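Side-chain contacts in leucine aminopeptidase 2, chloroplastic (Streptomyces sp. BC16019, PDB 5LHJ), which probably removes unsubstituted N-terminal amino acids from peptides as a manganese-binding M17-family aminopeptidase of bottromycin maturation: residues A[228-233]-A[343-348]; A[238-243]-A[351-356]; A[329-332]-A[336-339]; A[429-434]-A[448-453]. All coordinates share one frame; numbering follows the deposited sequence.

Interaction 1: A[228-233]-A[343-348]; sequences TAVGRG and DNEGRV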
loop_
_atom_site.group_PDB
_atom_site.type_symbol
_atom_site.label_atom_id
_atom_site.label_comp_id
_atom_site.label_asym_id
_atom_site.label_seq_id
_atom_site.Cartn_x
_atom_site.Cartn_y
_atom_site.Cartn_z
ATOM N N THR A 228 18.152 6.228 27.667
ATOM C CA THR A 228 19.112 7.150 27.035
ATOM C C THR A 228 19.293 6.854 25.523
ATOM O O THR A 228 19.362 7.786 24.736
ATOM C CB THR A 228 20.444 7.220 27.801
ATOM O OG1 THR A 228 20.979 5.924 27.972
ATOM C CG2 THR A 228 20.226 7.790 29.160
ATOM N N ALA A 229 19.277 5.582 25.113
ATOM C CA ALA A 229 19.376 5.227 23.674
ATOM C C ALA A 229 18.174 5.683 22.854
ATOM O O ALA A 229 18.325 6.280 21.768
ATOM C CB ALA A 229 19.571 3.723 23.507
ATOM N N VAL A 230 16.983 5.383 23.365
ATOM C CA VAL A 230 15.738 5.753 22.694
ATOM C C VAL A 230 15.605 7.278 22.622
ATOM O O VAL A 230 15.225 7.811 21.598
ATOM C CB VAL A 230 14.522 5.118 23.394
ATOM C CG1 VAL A 230 13.210 5.779 22.973
ATOM C CG2 VAL A 230 14.497 3.616 23.118
ATOM N N GLY A 231 15.963 7.960 23.706
ATOM C CA GLY A 231 15.756 9.393 23.816
ATOM C C GLY A 231 16.759 10.263 23.081
ATOM O O GLY A 231 16.562 11.467 22.991
ATOM N N ARG A 232 17.843 9.689 22.566
ATOM C CA ARG A 232 18.945 10.520 22.070
ATOM C C ARG A 232 18.688 11.279 20.766
ATOM O O ARG A 232 19.273 12.345 20.565
ATOM C CB ARG A 232 20.232 9.716 21.955
ATOM C CG ARG A 232 20.346 8.807 20.764
ATOM C CD ARG A 232 21.791 8.341 20.643
ATOM N NE ARG A 232 22.035 7.517 19.466
ATOM C CZ ARG A 232 21.769 6.214 19.372
ATOM N NH1 ARG A 232 21.193 5.548 20.384
ATOM N NH2 ARG A 232 22.081 5.571 18.254
ATOM N N GLY A 233 17.848 10.740 19.877
ATOM C CA GLY A 233 17.575 11.427 18.598
ATOM C C GLY A 233 16.929 12.802 18.760
ATOM O O GLY A 233 17.251 13.761 18.046
ATOM N N ASP A 343 10.109 1.666 16.345
ATOM C CA ASP A 343 8.766 1.925 16.892
ATOM C C ASP A 343 8.391 1.056 18.112
ATOM O O ASP A 343 7.415 1.373 18.799
ATOM C CB ASP A 343 7.699 1.800 15.801
ATOM C CG ASP A 343 6.352 2.405 16.199
ATOM O OD1 ASP A 343 6.307 3.445 16.893
ATOM O OD2 ASP A 343 5.311 1.833 15.797
ATOM N N ASN A 344 9.156 0.001 18.418
ATOM C CA ASN A 344 8.944 -0.770 19.658
ATOM C C ASN A 344 9.915 -0.289 20.745
ATOM O O ASN A 344 10.638 -1.077 21.372
ATOM C CB ASN A 344 9.065 -2.277 19.421
ATOM C CG ASN A 344 7.812 -2.884 18.796
ATOM O OD1 ASN A 344 6.811 -2.191 18.550
ATOM N ND2 ASN A 344 7.856 -4.189 18.550
ATOM N N GLU A 345 9.891 1.016 20.970
ATOM C CA GLU A 345 10.844 1.669 21.878
ATOM C C GLU A 345 10.410 1.578 23.336
ATOM O O GLU A 345 11.258 1.576 24.217
ATOM C CB GLU A 345 11.093 3.127 21.450
ATOM C CG GLU A 345 10.205 4.195 22.079
ATOM C CD GLU A 345 8.748 4.147 21.699
ATOM O OE1 GLU A 345 8.368 3.438 20.738
ATOM O OE2 GLU A 345 7.964 4.844 22.368
ATOM N N GLY A 346 9.100 1.504 23.590
ATOM C CA GLY A 346 8.577 1.482 24.951
ATOM C C GLY A 346 9.145 0.363 25.811
ATOM O O GLY A 346 9.556 0.586 26.961
ATOM N N ARG A 347 9.181 -0.853 25.260
ATOM C CA ARG A 347 9.668 -1.991 26.033
ATOM C C ARG A 347 11.158 -1.841 26.374
ATOM O O ARG A 347 11.602 -2.244 27.449
ATOM C CB ARG A 347 9.371 -3.318 25.318
ATOM C CG ARG A 347 10.175 -3.596 24.050
ATOM C CD ARG A 347 9.513 -4.707 23.237
ATOM N NE ARG A 347 8.259 -4.239 22.669
ATOM C CZ ARG A 347 7.423 -4.946 21.903
ATOM N NH1 ARG A 347 7.660 -6.216 21.587
ATOM N NH2 ARG A 347 6.329 -4.359 21.455
ATOM N N VAL A 348 11.903 -1.223 25.467
ATOM C CA VAL A 348 13.340 -0.989 25.627
ATOM C C VAL A 348 13.601 0.045 26.740
ATOM O O VAL A 348 14.515 -0.122 27.534
ATOM C CB VAL A 348 13.976 -0.560 24.270
ATOM C CG1 VAL A 348 15.437 -0.161 24.425
ATOM C CG2 VAL A 348 13.829 -1.670 23.241
#
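With chi1 at 164°, Val230 sets CG1 opposite its own backbone N and turns both methyls to Glu345, whose chi1 of 92° is well off a staggered value and whose chain then bends at chi2 (-67°). As a result, the aliphatic stem of the glutamate does the touching. Val230 CG1 rests against Glu345 CG at 3.5 Å and against Glu345 CB at 3.7 Å, while Val230 CG2 meets the same CB of Glu345 at 3.8 Å. The two side chains cross at about a right angle, and past CG the carboxylate leads away from helix 225-231. Val348, three residues further along helix 345-358, offers a second surface, its CG1 lying 4.1 Å from Val230 CG2. That methyl therefore packs against two residues on one face of the helix.

The contact borders the metal site of the catalytic domain. In a structure of this protein with manganese, Glu345 binds both ions and Asp343 binds one; this chain carries no metal. Asp266 and Lys261, two other ligands, are close to the Glu345 carboxylate, and Lys261 forms a long, weak ion pair with it. Exchanging Val230 for an alanine removes both methyls and would probably open a gap beside CB and CG of Glu345, giving this unusually turned stem more freedom to shift. The contact is made almost wholly by carbon atoms: Val230 packs on the carbon side of the glutamate and makes no claim on the carboxylate oxygens, consistent with their being left to the metals.

Interaction 2: A[238-243]-A[351-356]; sequences PRYVEL and ADVLVR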
loop_
_atom_site.group_PDB
_atom_site.type_symbol
_atom_site.label_atom_id
_atom_site.label_comp_id
_atom_site.label_asym_id
_atom_site.label_seq_id
_atom_site.Cartn_x
_atom_site.Cartn_y
_atom_site.Cartn_z
ATOM N N PRO A 238 16.185 13.271 27.779
ATOM C CA PRO A 238 15.312 12.440 28.610
ATOM C C PRO A 238 15.422 12.798 30.095
ATOM O O PRO A 238 16.321 13.555 30.497
ATOM C CB PRO A 238 15.823 11.023 28.344
ATOM C CG PRO A 238 17.276 11.215 28.031
ATOM C CD PRO A 238 17.356 12.521 27.289
ATOM N N ARG A 239 14.460 12.304 30.869
ATOM C CA ARG A 239 14.405 12.489 32.324
ATOM C C ARG A 239 13.988 11.172 32.938
ATOM O O ARG A 239 13.298 10.364 32.301
ATOM C CB ARG A 239 13.379 13.570 32.706
ATOM C CG ARG A 239 13.710 14.984 32.243
ATOM C CD ARG A 239 14.848 15.573 33.070
ATOM N NE ARG A 239 15.205 16.960 32.734
ATOM C CZ ARG A 239 16.154 17.341 31.879
ATOM N NH1 ARG A 239 16.870 16.452 31.179
ATOM N NH2 ARG A 239 16.412 18.638 31.727
ATOM N N TYR A 240 14.382 10.958 34.186
ATOM C CA TYR A 240 13.848 9.855 34.972
ATOM C C TYR A 240 13.431 10.401 36.323
ATOM O O TYR A 240 14.227 11.095 36.977
ATOM C CB TYR A 240 14.890 8.753 35.137
ATOM C CG TYR A 240 14.433 7.614 35.985
ATOM C CD1 TYR A 240 13.423 6.754 35.547
ATOM C CD2 TYR A 240 15.004 7.380 37.234
ATOM C CE1 TYR A 240 12.986 5.700 36.341
ATOM C CE2 TYR A 240 14.587 6.325 38.030
ATOM C CZ TYR A 240 13.583 5.483 37.583
ATOM O OH TYR A 240 13.176 4.433 38.374
ATOM N N VAL A 241 12.201 10.088 36.731
ATOM C CA VAL A 241 11.630 10.623 37.976
ATOM C C VAL A 241 11.179 9.480 38.882
ATOM O O VAL A 241 10.514 8.535 38.434
ATOM C CB VAL A 241 10.451 11.594 37.712
ATOM C CG1 VAL A 241 9.968 12.234 39.020
ATOM C CG2 VAL A 241 10.875 12.680 36.738
ATOM N N GLU A 242 11.533 9.574 40.163
ATOM C CA GLU A 242 11.008 8.659 41.172
ATOM C C GLU A 242 10.202 9.468 42.181
ATOM O O GLU A 242 10.655 10.513 42.663
ATOM C CB GLU A 242 12.119 7.824 41.830
ATOM C CG GLU A 242 12.534 6.661 40.935
ATOM C CD GLU A 242 13.663 5.793 41.465
ATOM O OE1 GLU A 242 14.374 6.200 42.412
ATOM O OE2 GLU A 242 13.858 4.692 40.904
ATOM N N LEU A 243 9.005 8.973 42.467
ATOM C CA LEU A 243 7.973 9.715 43.192
ATOM C C LEU A 243 7.472 8.749 44.247
ATOM O O LEU A 243 6.948 7.698 43.888
ATOM C CB LEU A 243 6.867 10.118 42.194
ATOM C CG LEU A 243 5.661 10.944 42.628
ATOM C CD1 LEU A 243 6.114 12.327 43.045
ATOM C CD2 LEU A 243 4.633 11.063 41.515
ATOM N N ALA A 351 12.625 -1.624 30.261
ATOM C CA ALA A 351 13.479 -2.751 30.683
ATOM C C ALA A 351 14.360 -2.419 31.883
ATOM O O ALA A 351 14.274 -3.053 32.938
ATOM C CB ALA A 351 14.338 -3.218 29.518
ATOM N N ASP A 352 15.171 -1.378 31.753
ATOM C CA ASP A 352 16.139 -1.048 32.816
ATOM C C ASP A 352 15.445 -0.515 34.058
ATOM O O ASP A 352 15.910 -0.728 35.174
ATOM C CB ASP A 352 17.162 -0.033 32.317
ATOM C CG ASP A 352 17.783 -0.459 31.022
ATOM O OD1 ASP A 352 18.756 -1.233 31.081
ATOM O OD2 ASP A 352 17.270 -0.095 29.927
ATOM N N VAL A 353 14.308 0.153 33.873
ATOM C CA VAL A 353 13.552 0.659 35.021
ATOM C C VAL A 353 12.962 -0.508 35.828
ATOM O O VAL A 353 12.949 -0.467 37.053
ATOM C CB VAL A 353 12.461 1.661 34.590
ATOM C CG1 VAL A 353 11.672 2.155 35.797
ATOM C CG2 VAL A 353 13.097 2.821 33.829
ATOM N N LEU A 354 12.502 -1.562 35.154
ATOM C CA LEU A 354 12.037 -2.768 35.859
ATOM C C LEU A 354 13.159 -3.458 36.640
ATOM O O LEU A 354 12.926 -3.966 37.744
ATOM C CB LEU A 354 11.381 -3.752 34.883
ATOM C CG LEU A 354 10.015 -3.327 34.352
ATOM C CD1 LEU A 354 9.615 -4.198 33.169
ATOM C CD2 LEU A 354 8.952 -3.392 35.440
ATOM N N VAL A 355 14.374 -3.442 36.090
ATOM C CA VAL A 355 15.548 -3.974 36.814
ATOM C C VAL A 355 15.733 -3.146 38.094
ATOM O O VAL A 355 15.807 -3.692 39.194
ATOM C CB VAL A 355 16.842 -3.959 35.962
ATOM C CG1 VAL A 355 18.050 -4.408 36.784
ATOM C CG2 VAL A 355 16.702 -4.845 34.717
ATOM N N ARG A 356 15.780 -1.830 37.940
ATOM C CA ARG A 356 15.986 -0.933 39.067
ATOM C C ARG A 356 14.866 -1.079 40.108
ATOM O O ARG A 356 15.136 -1.135 41.320
ATOM C CB ARG A 356 16.091 0.519 38.585
ATOM C CG ARG A 356 16.406 1.525 39.692
ATOM C CD ARG A 356 16.447 2.956 39.194
ATOM N NE ARG A 356 16.462 3.895 40.315
ATOM C CZ ARG A 356 17.530 4.217 41.046
ATOM N NH1 ARG A 356 18.734 3.688 40.809
ATOM N NH2 ARG A 356 17.389 5.089 42.052
#
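Arg356 and Glu242 form a side-on salt bridge that fastens helix 345-358 to strand 239-245, part of the large mixed sheet of the M17 catalytic domain; the axes of the two short segments approach to 11.9 Å. From CB the arginine runs out extended as far as NE, with CG opposite the backbone N (chi1 -176°), and turns only at the last torsion. Its CD passes close to Glu242 OE2 and to the Tyr240 hydroxyl, 3.7 Å from Tyr240 OH. Next, NE donates to Glu242 OE2 at 2.8 Å, reaching it from above the carboxylate plane. At the tip, NH2 donates almost straight (171°) to Glu242 OE1 at 3.2 Å, on its syn side but tilted out of the carboxylate plane. Both oxygens lie close to the guanidinium plane, which stands nearly perpendicular (88°) to the Tyr240 ring.

Glu242 OE2 is gripped more than once. Tyr240 OH donates to it at 2.6 Å, coming from the same face of the carboxylate as the arginine NE, and His310 ND1 on strand 306-316 is hydrogen-bonded to both Glu242 OE2 and Tyr240 OH. A leucine in place of Glu242 would probably leave the Arg356 charge without its mate and deprive the Tyr240 hydroxyl of its acceptor on the strand. One turn back along the helix, Val353 comes at the tyrosine from the opposite direction, with its CG1 and CG2 each 3.8 Å from Tyr240 CE1.

Interaction 3: A[329-332]-A[336-339]; sequences VRHL and TTEI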
loop_
_atom_site.group_PDB
_atom_site.type_symbol
_atom_site.label_atom_id
_atom_site.label_comp_id
_atom_site.label_asym_id
_atom_site.label_seq_id
_atom_site.Cartn_x
_atom_site.Cartn_y
_atom_site.Cartn_z
ATOM N N VAL A 329 21.439 -2.666 22.650
ATOM C CA VAL A 329 21.408 -2.024 23.958
ATOM C C VAL A 329 21.865 -3.036 25.012
ATOM O O VAL A 329 21.318 -4.139 25.096
ATOM C CB VAL A 329 19.991 -1.507 24.295
ATOM C CG1 VAL A 329 19.925 -0.999 25.731
ATOM C CG2 VAL A 329 19.585 -0.422 23.303
ATOM N N ARG A 330 22.862 -2.652 25.812
ATOM C CA ARG A 330 23.285 -3.428 26.978
ATOM C C ARG A 330 22.601 -2.843 28.214
ATOM O O ARG A 330 22.891 -1.716 28.622
ATOM C CB ARG A 330 24.813 -3.384 27.117
ATOM C CG ARG A 330 25.394 -3.985 28.397
ATOM C CD ARG A 330 25.926 -5.394 28.270
ATOM N NE ARG A 330 26.752 -5.633 27.078
ATOM C CZ ARG A 330 27.231 -6.829 26.727
ATOM N NH1 ARG A 330 27.006 -7.903 27.488
ATOM N NH2 ARG A 330 27.934 -6.958 25.602
ATOM N N HIS A 331 21.721 -3.638 28.815
ATOM C CA HIS A 331 20.855 -3.168 29.891
ATOM C C HIS A 331 21.547 -3.186 31.248
ATOM O O HIS A 331 22.669 -3.709 31.393
ATOM C CB HIS A 331 19.576 -4.015 29.942
ATOM C CG HIS A 331 18.695 -3.840 28.746
ATOM N ND1 HIS A 331 17.907 -2.725 28.553
ATOM C CD2 HIS A 331 18.470 -4.646 27.684
ATOM C CE1 HIS A 331 17.238 -2.853 27.420
ATOM N NE2 HIS A 331 17.566 -4.006 26.873
ATOM N N LEU A 332 20.855 -2.624 32.238
ATOM C CA LEU A 332 21.328 -2.555 33.636
ATOM C C LEU A 332 21.629 -3.924 34.276
ATOM O O LEU A 332 22.484 -4.003 35.173
ATOM C CB LEU A 332 20.282 -1.798 34.478
ATOM C CG LEU A 332 20.556 -1.511 35.963
ATOM C CD1 LEU A 332 21.809 -0.679 36.112
ATOM C CD2 LEU A 332 19.370 -0.762 36.559
ATOM N N THR A 336 21.308 -8.112 26.771
ATOM C CA THR A 336 21.354 -7.300 25.563
ATOM C C THR A 336 20.080 -7.417 24.735
ATOM O O THR A 336 19.472 -8.484 24.642
ATOM C CB THR A 336 22.562 -7.647 24.682
ATOM O OG1 THR A 336 22.517 -9.037 24.328
ATOM C CG2 THR A 336 23.850 -7.339 25.409
ATOM N N THR A 337 19.708 -6.306 24.110
ATOM C CA THR A 337 18.574 -6.260 23.191
ATOM C C THR A 337 18.998 -5.683 21.860
ATOM O O THR A 337 19.627 -4.625 21.810
ATOM C CB THR A 337 17.439 -5.390 23.755
ATOM O OG1 THR A 337 16.975 -5.945 24.992
ATOM C CG2 THR A 337 16.273 -5.264 22.789
ATOM N N GLU A 338 18.615 -6.376 20.791
ATOM C CA GLU A 338 18.799 -5.917 19.428
ATOM C C GLU A 338 17.578 -5.117 18.986
ATOM O O GLU A 338 16.447 -5.603 19.099
ATOM C CB GLU A 338 18.981 -7.101 18.488
ATOM C CG GLU A 338 19.267 -6.693 17.053
ATOM C CD GLU A 338 19.292 -7.853 16.069
ATOM O OE1 GLU A 338 18.793 -8.965 16.375
ATOM O OE2 GLU A 338 19.797 -7.629 14.952
ATOM N N ILE A 339 17.813 -3.903 18.485
ATOM C CA ILE A 339 16.752 -3.028 17.989
ATOM C C ILE A 339 16.423 -3.421 16.559
ATOM O O ILE A 339 17.128 -3.051 15.609
ATOM C CB ILE A 339 17.131 -1.521 18.066
ATOM C CG1 ILE A 339 17.573 -1.133 19.486
ATOM C CG2 ILE A 339 15.959 -0.643 17.588
ATOM C CD1 ILE A 339 16.556 -1.391 20.581
#
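Thr336, at the start of the second strand of this beta hairpin, faces Arg330 in an antiparallel non-hydrogen-bonded pair. The two side chains run alongside each other, and Thr336 CG2 sits over the centre of one guanidinium face, 3.7 Å from Arg330 CZ. Thr336 OG1 is engaged elsewhere, with Tyr145 O of the second subunit and with Asp430 N, while Thr336 CA makes a CA-H...O contact to Val329 O at 3.2 Å.

Thr337 follows as the hydrogen-bonded partner of Val329: Val329 N donates to Thr337 O at 2.8 Å and Thr337 N to Val329 O at 2.9 Å. A chi1 of -61° puts Thr337 OG1 opposite its carbonyl carbon, where it hydrogen-bonds to His331 NE2 at 2.8 Å, lying at the edge of the ring in its plane. Val329 CG1 lies over one face of that imidazole, toward its rim. At Ile339, the CD1 methyl approaches Val329 CG2 at 4.2 Å and also leans on Val348 of helix 345-358.

The other ring nitrogen, His331 ND1, is hydrogen-bonded to Asp352 OD2 on that helix. Bonds at both nitrogens fix the rotation of the imidazole and couple the hairpin to the helix; the nearby carboxylate would probably polarise the ring.

Interaction 4: A[429-434]-A[448-453]; sequences ADRVNC and LQDFVA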
loop_
_atom_site.group_PDB
_atom_site.type_symbol
_atom_site.label_atom_id
_atom_site.label_comp_id
_atom_site.label_asym_id
_atom_site.label_seq_id
_atom_site.Cartn_x
_atom_site.Cartn_y
_atom_site.Cartn_z
ATOM N N ALA A 429 21.910 -10.562 19.681
ATOM C CA ALA A 429 21.784 -10.233 21.105
ATOM C C ALA A 429 20.988 -11.298 21.874
ATOM O O ALA A 429 20.619 -12.346 21.319
ATOM C CB ALA A 429 21.156 -8.862 21.251
ATOM N N ASP A 430 20.729 -11.040 23.159
ATOM C CA ASP A 430 19.919 -11.962 23.958
ATOM C C ASP A 430 18.453 -12.011 23.517
ATOM O O ASP A 430 17.802 -13.044 23.657
ATOM C CB ASP A 430 19.995 -11.626 25.455
ATOM C CG ASP A 430 21.386 -11.759 26.026
ATOM O OD1 ASP A 430 22.208 -12.572 25.514
ATOM O OD2 ASP A 430 21.663 -11.042 27.010
ATOM N N ARG A 431 17.946 -10.895 22.987
ATOM C CA ARG A 431 16.573 -10.812 22.522
ATOM C C ARG A 431 16.436 -9.710 21.489
ATOM O O ARG A 431 17.326 -8.850 21.363
ATOM C CB ARG A 431 15.641 -10.493 23.689
ATOM C CG ARG A 431 15.972 -9.162 24.346
ATOM C CD ARG A 431 15.142 -8.921 25.576
ATOM N NE ARG A 431 15.571 -9.631 26.772
ATOM C CZ ARG A 431 16.650 -9.365 27.508
ATOM N NH1 ARG A 431 17.531 -8.434 27.157
ATOM N NH2 ARG A 431 16.850 -10.055 28.618
ATOM N N VAL A 432 15.307 -9.728 20.791
ATOM C CA VAL A 432 14.900 -8.619 19.910
ATOM C C VAL A 432 13.775 -7.811 20.547
ATOM O O VAL A 432 13.049 -8.324 21.400
ATOM C CB VAL A 432 14.412 -9.094 18.522
ATOM C CG1 VAL A 432 15.521 -9.820 17.790
ATOM C CG2 VAL A 432 13.139 -9.961 18.608
ATOM N N ASN A 433 13.618 -6.564 20.103
ATOM C CA ASN A 433 12.440 -5.765 20.476
ATOM C C ASN A 433 11.280 -5.874 19.506
ATOM O O ASN A 433 10.240 -5.259 19.754
ATOM C CB ASN A 433 12.797 -4.294 20.739
ATOM C CG ASN A 433 13.007 -3.484 19.470
ATOM O OD1 ASN A 433 13.424 -3.999 18.436
ATOM N ND2 ASN A 433 12.709 -2.192 19.557
ATOM N N CYS A 434 11.434 -6.638 18.417
ATOM C CA CYS A 434 10.359 -6.832 17.440
ATOM C C CYS A 434 10.612 -8.079 16.614
ATOM O O CYS A 434 11.690 -8.218 16.010
ATOM C CB CYS A 434 10.269 -5.628 16.510
ATOM S SG CYS A 434 8.917 -5.698 15.304
ATOM N N LEU A 448 9.249 -7.807 28.798
ATOM C CA LEU A 448 9.310 -7.095 30.085
ATOM C C LEU A 448 9.552 -8.044 31.256
ATOM O O LEU A 448 10.292 -7.720 32.188
ATOM C CB LEU A 448 8.025 -6.308 30.337
ATOM C CG LEU A 448 7.686 -5.171 29.369
ATOM C CD1 LEU A 448 6.337 -4.577 29.758
ATOM C CD2 LEU A 448 8.750 -4.092 29.342
ATOM N N GLN A 449 8.922 -9.215 31.203
ATOM C CA GLN A 449 9.056 -10.204 32.268
ATOM C C GLN A 449 10.523 -10.554 32.557
ATOM O O GLN A 449 10.872 -10.758 33.720
ATOM C CB GLN A 449 8.270 -11.472 31.937
ATOM C CG GLN A 449 8.197 -12.475 33.084
ATOM C CD GLN A 449 7.331 -13.679 32.752
ATOM O OE1 GLN A 449 7.166 -14.040 31.587
ATOM N NE2 GLN A 449 6.782 -14.315 33.787
ATOM N N ASP A 450 11.351 -10.603 31.507
ATOM C CA ASP A 450 12.796 -10.918 31.612
ATOM C C ASP A 450 13.530 -9.989 32.607
ATOM O O ASP A 450 14.554 -10.363 33.185
ATOM C CB ASP A 450 13.530 -10.711 30.262
ATOM C CG ASP A 450 13.173 -11.721 29.157
ATOM O OD1 ASP A 450 12.551 -12.778 29.375
ATOM O OD2 ASP A 450 13.565 -11.406 27.997
ATOM N N PHE A 451 13.035 -8.768 32.777
ATOM C CA PHE A 451 13.748 -7.751 33.555
ATOM C C PHE A 451 13.280 -7.631 35.000
ATOM O O PHE A 451 13.844 -6.853 35.752
ATOM C CB PHE A 451 13.641 -6.417 32.826
ATOM C CG PHE A 451 14.287 -6.448 31.484
ATOM C CD1 PHE A 451 15.662 -6.297 31.362
ATOM C CD2 PHE A 451 13.539 -6.689 30.336
ATOM C CE1 PHE A 451 16.275 -6.342 30.113
ATOM C CE2 PHE A 451 14.147 -6.756 29.089
ATOM C CZ PHE A 451 15.512 -6.572 28.974
ATOM N N VAL A 452 12.255 -8.384 35.380
ATOM C CA VAL A 452 11.737 -8.345 36.747
ATOM C C VAL A 452 12.504 -9.386 37.537
ATOM O O VAL A 452 12.508 -10.565 37.180
ATOM C CB VAL A 452 10.227 -8.631 36.808
ATOM C CG1 VAL A 452 9.714 -8.517 38.237
ATOM C CG2 VAL A 452 9.474 -7.656 35.916
ATOM N N ALA A 453 13.152 -8.948 38.611
ATOM C CA ALA A 453 14.006 -9.826 39.406
ATOM C C ALA A 453 13.262 -11.053 39.909
ATOM O O ALA A 453 12.088 -10.981 40.256
ATOM C CB ALA A 453 14.614 -9.075 40.580
#
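Arg431 and Asp450 have their CA atoms 9.8 Å apart, the one in the short, weakly bonded strand 431-432, outermost within this chain in a three-stranded sheet, the other in a type I beta turn from Gln449 to Val452, in the region where helix 440-449 gives way to loop. The two side chains reach across this distance from opposite directions, the arginine being much the longer. Its CG is placed between the backbone N and the carbonyl carbon (chi1 61°), and a further bend at chi3 brings the guanidinium up to the turn.

There, Arg431 NE donates to Asp450 OD2 at 2.9 Å in a salt bridge with an N-H...O angle of 160°. The acceptor lies near the guanidinium plane and uses its anti lone pair; the two flat groups are tilted 46° apart. Arg421 holds the other oxygen, Asp450 OD1, in a second salt bridge, so the carboxylate is clamped between two arginines and its rotation is fixed. On the arginine, NH1 has its own partner in Thr335 OG1.

Phe451, next in the turn, packs edge-to-face with His331, which ties the turn to the hairpin of strands 328-330 and 336-338. The phenylalanine ring points its far end at the arginine: Phe451 CZ stands over the centre of one guanidinium face, 3.3 Å from Arg431 NH1.

From the N terminus, helix 225-231 opens interaction 1 and strand 239-245 opens interaction 2 before either is closed. Both close on helix 345-358, first near its start and then further along, so the two loops cross. Within the span common to both lies interaction 3, a short hairpin whose second strand precedes that helix. Interaction 4 comes in series after all three, closing a loop of its own between residues 429-434 and 448-453. Its strand 431-432 is the neighbour of strand 336-338, which puts interactions 3 and 4 in one small sheet that also touches the second subunit. Helix 345-358 is thus joined to the large sheet, helix 225-231, the hairpin and the turn after helix 440-449.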